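Local coordinates for haloacid dehalogenase-like hydrolase (Klebsiella pneumoniae subsp. pneumoniae, PDB 3PGV), which probably acts as a magnesium-dependent phosphatase of the Cof family within the haloacid dehalogenase-like hydrolases, at residues L110-I120 and V166-L176. Residues are numbered along the deposited sequence; the frame is centred on the assembly and turned at random.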
ATOM      1  N   LEU A 110       6.503 -18.879   3.878  1.00 30.67           N
ATOM      2  CA  LEU A 110       5.374 -18.234   3.187  1.00 29.29           C
ATOM      3  C   LEU A 110       5.229 -18.720   1.762  1.00 33.43           C
ATOM      4  O   LEU A 110       4.107 -18.802   1.250  1.00 32.90           O
ATOM      5  CB  LEU A 110       5.530 -16.704   3.200  1.00 27.87           C
ATOM      6  CG  LEU A 110       5.284 -16.015   4.551  1.00 30.67           C
ATOM      7  CD1 LEU A 110       5.677 -14.548   4.486  1.00 29.87           C
ATOM      8  CD2 LEU A 110       3.827 -16.155   4.984  1.00 30.16           C
ATOM      9  N   PHE A 111       6.368 -19.073   1.109  1.00 30.45           N
ATOM     10  CA  PHE A 111       6.368 -19.572  -0.279  1.00 29.37           C
ATOM     11  C   PHE A 111       5.560 -20.863  -0.428  1.00 34.79           C
ATOM     12  O   PHE A 111       5.067 -21.153  -1.518  1.00 36.93           O
ATOM     13  CB  PHE A 111       7.799 -19.830  -0.755  1.00 30.77           C
ATOM     14  CG  PHE A 111       8.679 -18.620  -0.948  1.00 29.78           C
ATOM     15  CD1 PHE A 111       8.146 -17.335  -0.906  1.00 28.70           C
ATOM     16  CD2 PHE A 111      10.026 -18.763  -1.261  1.00 32.15           C
ATOM     17  CE1 PHE A 111       8.965 -16.215  -1.085  1.00 28.15           C
ATOM     18  CE2 PHE A 111      10.842 -17.643  -1.447  1.00 33.30           C
ATOM     19  CZ  PHE A 111      10.301 -16.375  -1.362  1.00 28.97           C
ATOM     20  N   GLU A 112       5.449 -21.655   0.665  1.00 29.77           N
ATOM     21  CA  GLU A 112       4.913 -23.008   0.617  1.00 29.45           C
ATOM     22  C   GLU A 112       3.794 -23.270   1.619  1.00 34.85           C
ATOM     23  O   GLU A 112       3.234 -24.361   1.618  1.00 36.11           O
ATOM     24  CB  GLU A 112       6.066 -24.025   0.832  1.00 31.51           C
ATOM     25  CG  GLU A 112       7.135 -23.979  -0.262  1.00 39.00           C
ATOM     26  CD  GLU A 112       6.581 -24.202  -1.664  1.00 59.06           C
ATOM     27  OE1 GLU A 112       5.786 -25.153  -1.843  1.00 52.69           O
ATOM     28  OE2 GLU A 112       6.936 -23.424  -2.577  1.00 43.70           O
ATOM     29  N   ILE A 113       3.478 -22.289   2.495  1.00 31.17           N
ATOM     30  CA  ILE A 113       2.507 -22.491   3.581  1.00 30.84           C
ATOM     31  C   ILE A 113       1.149 -23.039   3.096  1.00 38.94           C
ATOM     32  O   ILE A 113       0.565 -23.907   3.759  1.00 41.78           O
ATOM     33  CB  ILE A 113       2.381 -21.241   4.516  1.00 32.36           C
ATOM     34  CG1 ILE A 113       1.645 -21.600   5.834  1.00 34.70           C
ATOM     35  CG2 ILE A 113       1.726 -20.044   3.793  1.00 30.48           C
ATOM     36  CD1 ILE A 113       1.686 -20.493   6.964  1.00 48.85           C
ATOM     37  N   VAL A 114       0.677 -22.584   1.917  1.00 34.07           N
ATOM     38  CA  VAL A 114      -0.607 -23.048   1.366  1.00 33.19           C
ATOM     39  C   VAL A 114      -0.452 -23.522  -0.075  1.00 37.77           C
ATOM     40  O   VAL A 114      -1.324 -23.278  -0.899  1.00 37.80           O
ATOM     41  CB  VAL A 114      -1.734 -21.987   1.519  1.00 34.34           C
ATOM     42  CG1 VAL A 114      -2.232 -21.923   2.956  1.00 33.56           C
ATOM     43  CG2 VAL A 114      -1.266 -20.616   1.046  1.00 32.59           C
ATOM     44  N   ARG A 115       0.655 -24.241  -0.370  1.00 34.21           N
ATOM     45  CA  ARG A 115       0.913 -24.754  -1.711  1.00 34.06           C
ATOM     46  C   ARG A 115      -0.227 -25.646  -2.205  1.00 39.81           C
ATOM     47  O   ARG A 115      -0.611 -25.571  -3.380  1.00 39.35           O
ATOM     48  CB  ARG A 115       2.224 -25.540  -1.740  1.00 31.74           C
ATOM     49  CG  ARG A 115       2.588 -26.044  -3.130  1.00 29.65           C
ATOM     50  CD  ARG A 115       3.705 -25.235  -3.673  1.00 44.10           C
ATOM     51  NE  ARG A 115       3.545 -24.936  -5.079  1.00 50.24           N
ATOM     52  CZ  ARG A 115       4.337 -24.109  -5.741  1.00 59.92           C
ATOM     53  NH1 ARG A 115       5.339 -23.498  -5.118  1.00 38.40           N
ATOM     54  NH2 ARG A 115       4.134 -23.877  -7.031  1.00 50.04           N
ATOM     55  N   ASN A 116      -0.761 -26.498  -1.310  1.00 38.68           N
ATOM     56  CA  ASN A 116      -1.760 -27.510  -1.670  1.00 39.62           C
ATOM     57  C   ASN A 116      -3.200 -27.053  -1.477  1.00 44.78           C
ATOM     58  O   ASN A 116      -4.113 -27.871  -1.576  1.00 47.74           O
ATOM     59  CB  ASN A 116      -1.494 -28.810  -0.922  1.00 37.64           C
ATOM     60  CG  ASN A 116      -0.105 -29.356  -1.163  1.00 56.92           C
ATOM     61  OD1 ASN A 116       0.672 -29.555  -0.229  1.00 58.26           O
ATOM     62  ND2 ASN A 116       0.275 -29.494  -2.433  1.00 39.97           N
ATOM     63  N   ASP A 117      -3.422 -25.745  -1.251  1.00 38.67           N
ATOM     64  CA  ASP A 117      -4.783 -25.229  -1.124  1.00 37.59           C
ATOM     65  C   ASP A 117      -5.263 -24.763  -2.507  1.00 42.01           C
ATOM     66  O   ASP A 117      -4.791 -23.751  -3.010  1.00 41.45           O
ATOM     67  CB  ASP A 117      -4.836 -24.084  -0.096  1.00 37.40           C
ATOM     68  CG  ASP A 117      -6.235 -23.715   0.378  1.00 45.24           C
ATOM     69  OD1 ASP A 117      -7.167 -23.758  -0.443  1.00 47.72           O
ATOM     70  OD2 ASP A 117      -6.372 -23.289   1.537  1.00 51.17           O
ATOM     71  N   PRO A 118      -6.147 -25.529  -3.181  1.00 40.97           N
ATOM     72  CA  PRO A 118      -6.571 -25.125  -4.531  1.00 41.23           C
ATOM     73  C   PRO A 118      -7.311 -23.781  -4.569  1.00 45.46           C
ATOM     74  O   PRO A 118      -7.401 -23.165  -5.628  1.00 44.50           O
ATOM     75  CB  PRO A 118      -7.474 -26.281  -4.976  1.00 44.73           C
ATOM     76  CG  PRO A 118      -7.968 -26.884  -3.717  1.00 49.17           C
ATOM     77  CD  PRO A 118      -6.836 -26.761  -2.744  1.00 44.35           C
ATOM     78  N   LYS A 119      -7.830 -23.322  -3.405  1.00 41.94           N
ATOM     79  CA  LYS A 119      -8.583 -22.070  -3.312  1.00 39.98           C
ATOM     80  C   LYS A 119      -7.670 -20.845  -3.232  1.00 40.99           C
ATOM     81  O   LYS A 119      -8.102 -19.742  -3.569  1.00 39.15           O
ATOM     82  CB  LYS A 119      -9.553 -22.104  -2.108  1.00 42.19           C
ATOM     83  CG  LYS A 119     -10.639 -23.185  -2.225  1.00 44.45           C
ATOM     84  CD  LYS A 119     -11.575 -23.212  -1.000  1.00 50.83           C
ATOM     85  CE  LYS A 119     -12.521 -22.027  -0.955  1.00 64.75           C
ATOM     86  NZ  LYS A 119     -13.432 -22.092   0.214  1.00 77.61           N
ATOM     87  N   ILE A 120      -6.401 -21.030  -2.792  1.00 35.47           N
ATOM     88  CA  ILE A 120      -5.473 -19.907  -2.627  1.00 32.47           C
ATOM     89  C   ILE A 120      -4.317 -19.943  -3.651  1.00 35.65           C
ATOM     90  O   ILE A 120      -3.721 -20.996  -3.880  1.00 36.30           O
ATOM     91  CB  ILE A 120      -4.936 -19.837  -1.174  1.00 33.76           C
ATOM     92  CG1 ILE A 120      -6.087 -19.803  -0.150  1.00 34.44           C
ATOM     93  CG2 ILE A 120      -3.987 -18.643  -0.999  1.00 32.39           C
ATOM     94  CD1 ILE A 120      -5.629 -19.997   1.362  1.00 40.50           C
ATOM     95  N   VAL A 166       4.715 -11.109   0.458  1.00 23.96           N
ATOM     96  CA  VAL A 166       4.036 -12.288  -0.056  1.00 24.48           C
ATOM     97  C   VAL A 166       2.539 -12.028   0.103  1.00 30.30           C
ATOM     98  O   VAL A 166       2.124 -11.484   1.134  1.00 31.45           O
ATOM     99  CB  VAL A 166       4.471 -13.596   0.685  1.00 26.58           C
ATOM    100  CG1 VAL A 166       3.657 -14.808   0.187  1.00 26.39           C
ATOM    101  CG2 VAL A 166       5.968 -13.845   0.532  1.00 24.82           C
ATOM    102  N   PHE A 167       1.742 -12.306  -0.930  1.00 25.74           N
ATOM    103  CA  PHE A 167       0.294 -12.091  -0.832  1.00 23.64           C
ATOM    104  C   PHE A 167      -0.516 -13.253  -1.345  1.00 26.49           C
ATOM    105  O   PHE A 167      -0.164 -13.873  -2.340  1.00 27.52           O
ATOM    106  CB  PHE A 167      -0.136 -10.756  -1.461  1.00 25.10           C
ATOM    107  CG  PHE A 167       0.262 -10.539  -2.907  1.00 25.77           C
ATOM    108  CD1 PHE A 167       1.560 -10.160  -3.238  1.00 26.80           C
ATOM    109  CD2 PHE A 167      -0.692 -10.562  -3.918  1.00 27.93           C
ATOM    110  CE1 PHE A 167       1.912  -9.899  -4.563  1.00 27.97           C
ATOM    111  CE2 PHE A 167      -0.344 -10.282  -5.237  1.00 30.45           C
ATOM    112  CZ  PHE A 167       0.956  -9.945  -5.551  1.00 27.90           C
ATOM    113  N   PHE A 168      -1.562 -13.600  -0.610  1.00 23.21           N
ATOM    114  CA  PHE A 168      -2.407 -14.740  -0.905  1.00 22.63           C
ATOM    115  C   PHE A 168      -3.711 -14.285  -1.488  1.00 28.25           C
ATOM    116  O   PHE A 168      -4.428 -13.500  -0.857  1.00 27.62           O
ATOM    117  CB  PHE A 168      -2.631 -15.574   0.371  1.00 23.75           C
ATOM    118  CG  PHE A 168      -1.336 -15.977   1.044  1.00 24.20           C
ATOM    119  CD1 PHE A 168      -0.646 -17.115   0.637  1.00 26.32           C
ATOM    120  CD2 PHE A 168      -0.774 -15.184   2.044  1.00 24.83           C
ATOM    121  CE1 PHE A 168       0.575 -17.460   1.225  1.00 28.06           C
ATOM    122  CE2 PHE A 168       0.448 -15.527   2.627  1.00 28.11           C
ATOM    123  CZ  PHE A 168       1.111 -16.667   2.221  1.00 27.28           C
ATOM    124  N   THR A 169      -3.986 -14.685  -2.747  1.00 26.77           N
ATOM    125  CA  THR A 169      -5.232 -14.311  -3.428  1.00 26.65           C
ATOM    126  C   THR A 169      -6.213 -15.469  -3.423  1.00 32.11           C
ATOM    127  O   THR A 169      -5.820 -16.613  -3.649  1.00 33.02           O
ATOM    128  CB  THR A 169      -4.954 -13.743  -4.842  1.00 31.94           C
ATOM    129  OG1 THR A 169      -4.228 -14.706  -5.596  1.00 36.66           O
ATOM    130  CG2 THR A 169      -4.168 -12.413  -4.803  1.00 24.90           C
ATOM    131  N   CYS A 170      -7.471 -15.185  -3.078  1.00 28.31           N
ATOM    132  CA  CYS A 170      -8.540 -16.175  -2.961  1.00 28.90           C
ATOM    133  C   CYS A 170      -9.891 -15.460  -3.108  1.00 36.54           C
ATOM    134  O   CYS A 170     -10.139 -14.499  -2.401  1.00 37.65           O
ATOM    135  CB  CYS A 170      -8.440 -16.910  -1.622  1.00 29.08           C
ATOM    136  SG  CYS A 170      -9.787 -18.080  -1.306  1.00 34.14           S
ATOM    137  N   GLU A 171     -10.764 -15.944  -4.010  1.00 34.48           N
ATOM    138  CA  GLU A 171     -12.095 -15.361  -4.224  1.00 35.14           C
ATOM    139  C   GLU A 171     -12.960 -15.433  -2.956  1.00 41.38           C
ATOM    140  O   GLU A 171     -13.789 -14.553  -2.721  1.00 42.15           O
ATOM    141  CB  GLU A 171     -12.808 -16.057  -5.401  1.00 37.74           C
ATOM    142  CG  GLU A 171     -12.147 -15.783  -6.747  1.00 55.76           C
ATOM    143  CD  GLU A 171     -12.750 -16.522  -7.928  1.00 90.94           C
ATOM    144  OE1 GLU A 171     -12.780 -17.775  -7.896  1.00 98.53           O
ATOM    145  OE2 GLU A 171     -13.112 -15.851  -8.922  1.00 85.24           O
ATOM    146  N   ASP A 172     -12.755 -16.481  -2.134  1.00 37.64           N
ATOM    147  CA  ASP A 172     -13.504 -16.676  -0.891  1.00 36.08           C
ATOM    148  C   ASP A 172     -12.785 -15.953   0.268  1.00 38.00           C
ATOM    149  O   ASP A 172     -11.787 -16.457   0.786  1.00 37.28           O
ATOM    150  CB  ASP A 172     -13.662 -18.187  -0.600  1.00 38.23           C
ATOM    151  CG  ASP A 172     -14.517 -18.542   0.618  1.00 50.43           C
ATOM    152  OD1 ASP A 172     -14.885 -17.619   1.378  1.00 52.13           O
ATOM    153  OD2 ASP A 172     -14.767 -19.755   0.838  1.00 54.17           O
ATOM    154  N   HIS A 173     -13.274 -14.741   0.631  1.00 33.01           N
ATOM    155  CA  HIS A 173     -12.714 -13.929   1.711  1.00 32.05           C
ATOM    156  C   HIS A 173     -12.681 -14.684   3.035  1.00 35.71           C
ATOM    157  O   HIS A 173     -11.674 -14.631   3.743  1.00 34.73           O
ATOM    158  CB  HIS A 173     -13.507 -12.620   1.881  1.00 32.36           C
ATOM    159  CG  HIS A 173     -13.144 -11.865   3.127  1.00 35.10           C
ATOM    160  ND1 HIS A 173     -11.896 -11.289   3.283  1.00 35.88           N
ATOM    161  CD2 HIS A 173     -13.866 -11.649   4.247  1.00 37.19           C
ATOM    162  CE1 HIS A 173     -11.895 -10.754   4.494  1.00 35.40           C
ATOM    163  NE2 HIS A 173     -13.058 -10.933   5.108  1.00 36.62           N
ATOM    164  N   GLU A 174     -13.795 -15.362   3.383  1.00 32.02           N
ATOM    165  CA  GLU A 174     -13.921 -16.110   4.624  1.00 32.51           C
ATOM    166  C   GLU A 174     -12.849 -17.196   4.747  1.00 37.13           C
ATOM    167  O   GLU A 174     -12.456 -17.536   5.856  1.00 38.86           O
ATOM    168  CB  GLU A 174     -15.334 -16.727   4.753  1.00 35.30           C
ATOM    169  CG  GLU A 174     -16.433 -15.735   5.136  1.00 44.85           C
ATOM    170  CD  GLU A 174     -16.779 -14.662   4.109  1.00 70.44           C
ATOM    171  OE1 GLU A 174     -16.668 -14.926   2.886  1.00 62.54           O
ATOM    172  OE2 GLU A 174     -17.239 -13.580   4.537  1.00 63.06           O
ATOM    173  N   HIS A 175     -12.377 -17.738   3.607  1.00 32.26           N
ATOM    174  CA  HIS A 175     -11.347 -18.775   3.601  1.00 32.44           C
ATOM    175  C   HIS A 175      -9.955 -18.208   3.992  1.00 35.51           C
ATOM    176  O   HIS A 175      -9.134 -18.940   4.546  1.00 35.95           O
ATOM    177  CB  HIS A 175     -11.295 -19.470   2.231  1.00 33.76           C
ATOM    178  CG  HIS A 175     -10.380 -20.650   2.192  1.00 38.03           C
ATOM    179  ND1 HIS A 175     -10.717 -21.848   2.802  1.00 41.23           N
ATOM    180  CD2 HIS A 175      -9.187 -20.793   1.582  1.00 38.58           C
ATOM    181  CE1 HIS A 175      -9.699 -22.662   2.582  1.00 40.35           C
ATOM    182  NE2 HIS A 175      -8.765 -22.084   1.837  1.00 39.55           N
ATOM    183  N   LEU A 176      -9.726 -16.889   3.746  1.00 30.23           N
ATOM    184  CA  LEU A 176      -8.461 -16.217   4.081  1.00 29.79           C
ATOM    185  C   LEU A 176      -8.364 -15.840   5.555  1.00 36.41           C
ATOM    186  O   LEU A 176      -7.253 -15.739   6.087  1.00 37.46           O
ATOM    187  CB  LEU A 176      -8.256 -14.960   3.203  1.00 28.12           C
ATOM    188  CG  LEU A 176      -7.946 -15.212   1.719  1.00 29.41           C
ATOM    189  CD1 LEU A 176      -7.900 -13.900   0.941  1.00 27.46           C
ATOM    190  CD2 LEU A 176      -6.644 -15.976   1.554  1.00 25.48           C
TER
HETATM  191  O   HOH W   1      -9.916 -18.154  -5.501  1.00 42.18           O
HETATM  192  O   HOH W   2      -7.233 -17.897  -6.101  1.00 42.37           O
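In what is probably the cap domain of this Cof-family HAD hydrolase, built on the smaller of its two sheets, the loop that links helix 104-110 to strand 121-126 packs against strand 163-169 and the start of helix 173-187, where L110, V114 and I120 meet V166 and F168. The contact illustrates how a helix-to-strand connection can be apolar at one end and polar at the other. L110 CB rests on both methyls of V166 and its CD1 on CG2, while its CD2 lies at the edge of the F168 ring, in plane, 3.9 Å from CZ. V114 comes closer to that ring, CG2 standing 3.6 Å from F168 CD1, and I113 CG2 adds a second methyl near CZ. T122 and M183 also border F168. I120 spans both halves: CG2 meets F168 CB at 3.6 Å, whereas CG1, at the edge of the H175 ring, also packs on C170 CB.

The polar end is built by D117 and K119, just before I120 in the chain. H175 NE2 donates to D117 OD2 at 2.7 Å, nearly in the ring plane and on the syn side of the oxygen, with the carboxylate turned 82° from the imidazole. The other oxygen, D117 OD1, accepts from K119 N in an Asx turn, so both oxygens help fix the carboxylate's rotation. Two waters reach K119 O: one continues to E171 N, the other to T169 O.

K119 drapes its chain over one face of H175, placing CD 4.0 Å above the ring centre in a CH-pi contact. A bend at chi3 (72°) then turns the chain toward D172, the N-cap residue of helix 173-187, and K119 NZ completes a salt bridge 2.8 Å from D172 OD2, meeting that oxygen on its anti side, 21° out of the carboxylate plane.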